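Local structure of bromo domain-containing protein (5KO4) at residues A96-D99 / L100-T103; S63-I66 / N67-L71. The protein is of unknown function but carries a bromodomain, a fold that in other proteins reads acetylated lysine, so it probably binds acetyl-lysine marks through this part. All blocks are in the same frame, centred on the assembly; numbering follows the deposited sequence. Where two conformers were deposited one is given.

Contact 1 of 2, residues A96-D99 / L100-T103; sequences AMED and LFVT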
loop_
_atom_site.group_PDB
_atom_site.type_symbol
_atom_site.label_atom_id
_atom_site.label_comp_id
_atom_site.label_asym_id
_atom_site.label_seq_id
_atom_site.Cartn_x
_atom_site.Cartn_y
_atom_site.Cartn_z
ATOM N N ALA A 96 -2.874 20.230 0.661
ATOM C CA ALA A 96 -4.014 20.709 -0.104
ATOM C C ALA A 96 -5.228 20.923 0.745
ATOM O O ALA A 96 -5.838 21.985 0.670
ATOM C CB ALA A 96 -4.351 19.738 -1.218
ATOM N N MET A 97 -5.637 19.940 1.518
ATOM C CA MET A 97 -6.867 20.132 2.270
ATOM C C MET A 97 -6.693 21.240 3.355
ATOM O O MET A 97 -7.606 22.042 3.513
ATOM C CB MET A 97 -7.371 18.817 2.867
ATOM C CG MET A 97 -6.524 18.268 3.945
ATOM S SD MET A 97 -6.825 16.502 4.216
ATOM C CE MET A 97 -6.180 16.350 5.785
ATOM N N GLU A 98 -5.502 21.384 3.977
ATOM C CA GLU A 98 -5.298 22.474 4.950
ATOM C C GLU A 98 -5.349 23.855 4.257
ATOM O O GLU A 98 -5.940 24.795 4.796
ATOM C CB GLU A 98 -3.982 22.310 5.716
ATOM C CG GLU A 98 -3.950 21.094 6.633
ATOM C CD GLU A 98 -5.005 21.041 7.720
ATOM O OE1 GLU A 98 -5.415 22.113 8.216
ATOM O OE2 GLU A 98 -5.415 19.915 8.086
ATOM N N ASP A 99 -4.830 23.954 3.022
ATOM C CA ASP A 99 -4.907 25.209 2.266
ATOM C C ASP A 99 -6.346 25.583 1.957
ATOM O O ASP A 99 -6.652 26.769 1.808
ATOM C CB ASP A 99 -4.165 25.085 0.928
ATOM C CG ASP A 99 -2.655 25.008 0.999
ATOM O OD1 ASP A 99 -2.085 25.300 2.086
ATOM O OD2 ASP A 99 -2.038 24.630 -0.017
ATOM N N LEU A 100 -7.208 24.582 1.749
ATOM C CA LEU A 100 -8.612 24.814 1.423
ATOM C C LEU A 100 -9.469 25.014 2.679
ATOM O O LEU A 100 -10.352 25.858 2.636
ATOM C CB LEU A 100 -9.154 23.651 0.603
ATOM C CG LEU A 100 -8.454 23.427 -0.733
ATOM C CD1 LEU A 100 -8.983 22.184 -1.431
ATOM C CD2 LEU A 100 -8.584 24.636 -1.637
ATOM N N PHE A 101 -9.173 24.328 3.804
ATOM C CA PHE A 101 -9.982 24.533 5.021
ATOM C C PHE A 101 -9.925 25.980 5.473
ATOM O O PHE A 101 -10.937 26.510 5.919
ATOM C CB PHE A 101 -9.507 23.675 6.190
ATOM C CG PHE A 101 -9.478 22.182 6.028
ATOM C CD1 PHE A 101 -10.416 21.527 5.239
ATOM C CD2 PHE A 101 -8.595 21.415 6.759
ATOM C CE1 PHE A 101 -10.395 20.139 5.114
ATOM C CE2 PHE A 101 -8.612 20.030 6.675
ATOM C CZ PHE A 101 -9.507 19.398 5.848
ATOM N N VAL A 102 -8.722 26.576 5.484
ATOM C CA VAL A 102 -8.542 27.972 5.941
ATOM C C VAL A 102 -9.366 28.915 5.096
ATOM O O VAL A 102 -9.987 29.831 5.625
ATOM C CB VAL A 102 -7.052 28.433 5.934
ATOM C CG1 VAL A 102 -6.258 27.754 7.024
ATOM C CG2 VAL A 102 -6.401 28.233 4.570
ATOM N N THR A 103 -9.342 28.703 3.780
ATOM C CA THR A 103 -9.980 29.550 2.787
ATOM C C THR A 103 -11.506 29.343 2.711
ATOM O O THR A 103 -12.231 30.317 2.534
ATOM C CB THR A 103 -9.348 29.252 1.424
ATOM O OG1 THR A 103 -7.932 29.112 1.596
ATOM C CG2 THR A 103 -9.631 30.331 0.404
#

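Contact 2 of 2, residues S63-I66 / N67-L71; sequences SAFI and NDMRL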
loop_
_atom_site.group_PDB
_atom_site.type_symbol
_atom_site.label_atom_id
_atom_site.label_comp_id
_atom_site.label_asym_id
_atom_site.label_seq_id
_atom_site.Cartn_x
_atom_site.Cartn_y
_atom_site.Cartn_z
ATOM N N SER A 63 -15.778 20.952 11.679
ATOM C CA SER A 63 -14.711 20.371 12.490
ATOM C C SER A 63 -14.730 18.843 12.456
ATOM O O SER A 63 -13.671 18.236 12.452
ATOM C CB SER A 63 -14.807 20.852 13.935
ATOM O OG SER A 63 -13.724 20.358 14.704
ATOM N N ALA A 64 -15.921 18.220 12.429
ATOM C CA ALA A 64 -16.019 16.764 12.413
ATOM C C ALA A 64 -15.542 16.190 11.075
ATOM O O ALA A 64 -14.870 15.160 11.047
ATOM C CB ALA A 64 -17.445 16.334 12.688
ATOM N N PHE A 65 -15.844 16.883 9.971
ATOM C CA PHE A 65 -15.352 16.481 8.653
ATOM C C PHE A 65 -13.821 16.630 8.601
ATOM O O PHE A 65 -13.120 15.706 8.181
ATOM C CB PHE A 65 -16.026 17.334 7.577
ATOM C CG PHE A 65 -15.404 17.220 6.213
ATOM C CD1 PHE A 65 -15.688 16.144 5.391
ATOM C CD2 PHE A 65 -14.530 18.185 5.752
ATOM C CE1 PHE A 65 -15.100 16.035 4.129
ATOM C CE2 PHE A 65 -13.991 18.104 4.472
ATOM C CZ PHE A 65 -14.280 17.030 3.668
ATOM N N ILE A 66 -13.305 17.769 9.090
ATOM C CA ILE A 66 -11.865 18.028 9.132
ATOM C C ILE A 66 -11.168 16.935 9.938
ATOM O O ILE A 66 -10.126 16.435 9.517
ATOM C CB ILE A 66 -11.579 19.442 9.712
ATOM C CG1 ILE A 66 -11.971 20.529 8.671
ATOM C CG2 ILE A 66 -10.111 19.581 10.133
ATOM C CD1 ILE A 66 -12.123 21.902 9.259
ATOM N N ASN A 67 -11.735 16.549 11.077
ATOM C CA ASN A 67 -11.143 15.499 11.889
ATOM C C ASN A 67 -10.962 14.212 11.105
ATOM O O ASN A 67 -9.910 13.592 11.184
ATOM C CB ASN A 67 -11.996 15.223 13.096
ATOM C CG ASN A 67 -11.917 16.296 14.137
ATOM O OD1 ASN A 67 -11.072 17.185 14.092
ATOM N ND2 ASN A 67 -12.912 16.353 14.963
ATOM N N ASP A 68 -11.998 13.780 10.367
ATOM C CA ASP A 68 -11.885 12.519 9.620
ATOM C C ASP A 68 -10.886 12.633 8.462
ATOM O O ASP A 68 -10.130 11.684 8.206
ATOM C CB ASP A 68 -13.237 12.073 9.084
ATOM C CG ASP A 68 -14.147 11.482 10.130
ATOM O OD1 ASP A 68 -13.692 11.297 11.290
ATOM O OD2 ASP A 68 -15.326 11.228 9.807
ATOM N N MET A 69 -10.839 13.793 7.782
ATOM C CA MET A 69 -9.878 13.995 6.715
ATOM C C MET A 69 -8.456 13.946 7.241
ATOM O O MET A 69 -7.597 13.279 6.647
ATOM C CB MET A 69 -10.134 15.341 6.049
ATOM C CG MET A 69 -11.480 15.422 5.312
ATOM S SD MET A 69 -11.490 14.482 3.768
ATOM C CE MET A 69 -10.527 15.553 2.735
ATOM N N ARG A 70 -8.205 14.604 8.373
ATOM C CA ARG A 70 -6.878 14.614 8.988
ATOM C C ARG A 70 -6.500 13.212 9.456
ATOM O O ARG A 70 -5.331 12.836 9.432
ATOM C CB ARG A 70 -6.844 15.603 10.167
ATOM C CG ARG A 70 -6.827 17.051 9.728
ATOM C CD ARG A 70 -6.957 18.009 10.886
ATOM N NE ARG A 70 -6.846 19.395 10.434
ATOM C CZ ARG A 70 -7.118 20.460 11.181
ATOM N NH1 ARG A 70 -7.526 20.315 12.440
ATOM N NH2 ARG A 70 -6.996 21.679 10.676
ATOM N N LEU A 71 -7.481 12.431 9.887
ATOM C CA LEU A 71 -7.225 11.072 10.366
ATOM C C LEU A 71 -6.686 10.150 9.246
ATOM O O LEU A 71 -5.812 9.311 9.491
ATOM C CB LEU A 71 -8.529 10.514 10.926
ATOM C CG LEU A 71 -8.523 9.109 11.461
ATOM C CD1 LEU A 71 -7.475 8.939 12.573
ATOM C CD2 LEU A 71 -9.905 8.740 11.945
#

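Contact 1 of 2, residues A96-D99 / L100-T103
Met-97 and Phe-101 lie side by side, one turn apart on helix 85-104, the last helix of the four-helix bromodomain bundle. This pair is the tightly packed half of the contact, and both residues are buried. CB of Met-97 comes to 3.7 Å from CZ of Phe-101. Beyond CB the path of Met-97 is less certain, because the side chain was modelled in two conformers. In one of them chi1 is 69°, which places CG between the residue's own N and carbonyl carbon, and the chain runs on extended; SD of Met-97 then stands 5.3 Å from the centroid of the Phe-101 ring, 58° off its normal, a tentative, oblique Met-aromatic contact. The carbonyl O of Met-97 lies 3.1 Å above the ring plane, towards the rim, and also accepts a hydrogen bond from the backbone N of Phe-101 at 2.8 Å. Ile-14 of helix 8-21 and Ile-66 of helix 62-80 pack on Phe-101. At the margin of this core the Glu-98 chain bends at chi2, which brings OE2 to 3.5 Å from CE2 of Phe-101 with the carboxylate nearly perpendicular to the ring. That carboxylate is paired with Arg-70 of helix 62-80 in a salt bridge, which probably helps keep it charged.

The other side of the helix is looser. Asp-99, Val-102 and Thr-103 are exposed, and the backbone bond from Val-102 N to Glu-98 O is weak at 3.4 Å. Here a side chain binds back to its own helix: OG1 of Thr-103 donates to the carbonyl O of Asp-99 at 2.7 Å, with a C=O...OG1 angle of 166°.

Contact 2 of 2, residues S63-I66 / N67-L71
Four successive i to i+4 backbone bonds join residues 63-66 to 67-71 within helix 62-80, from Asn-67 N to Ser-63 O through Arg-70 N to Ile-66 O, with N-H...O angles of 155° to 166°. The side chains leave this regular backbone in different directions. On the buried side, Phe-65 and Met-69 meet one turn apart: CG of Met-69 stands over one ring face, 3.8 Å from the centroid and only 18° off the normal, which meets the geometry of a CH-pi contact. Successive bends at chi2 and chi3 fold the thioether back, and SD of Met-69 reaches 4.4 Å from the same centroid in an oblique Met-aromatic contact. Ile-50 of helix 47-55 touches both residues, while Cys-11 and Leu-15 of helix 8-21 pack on Phe-65 and Met-69 respectively.

Ile-66 and Arg-70 run side by side towards helix 85-104. The CG2 branch of Ile-66 lies over the centre of the guanidinium face, 3.3 Å from both NE and CZ of Arg-70, so a methyl supports the flat cation, whose polar partner is Glu-98. Because Arg-70 is extended from CG to NE, its aliphatic part also passes the methyl, with CD 3.6 Å from CG2 of Ile-66. Asp-68 turns to another partner set: its OD2 is hydrogen-bonded to Tyr-59 OH and pairs with Arg-53, tying the helix to the preceding segment of the chain. Asn-67 and Ser-63 occupy the exposed side. Met-69 meets helices 8-21, 47-55 and 85-104, and Ile-66 and Arg-70 also meet the last of these; helix 62-80 thus packs against the other three helices, as expected for the left-handed four-helix bundle of bromodomains.

Contact 2 comes first along the chain, on helix 62-80, and contact 1 follows on helix 85-104, the next helix; their centres are about 12 Å apart. The two helices touch directly. Met-97 and Phe-101 of contact 1 pack on Ile-66, Met-69 and Arg-70 of contact 2, and CE2 of Phe-101 lies 3.8 Å from CG2 of Ile-66. Helix 8-21 meets both contacts. Together they form part of the hydrophobic core of the bromodomain bundle, and the Glu-98 to Arg-70 pair is the charged bridge between them.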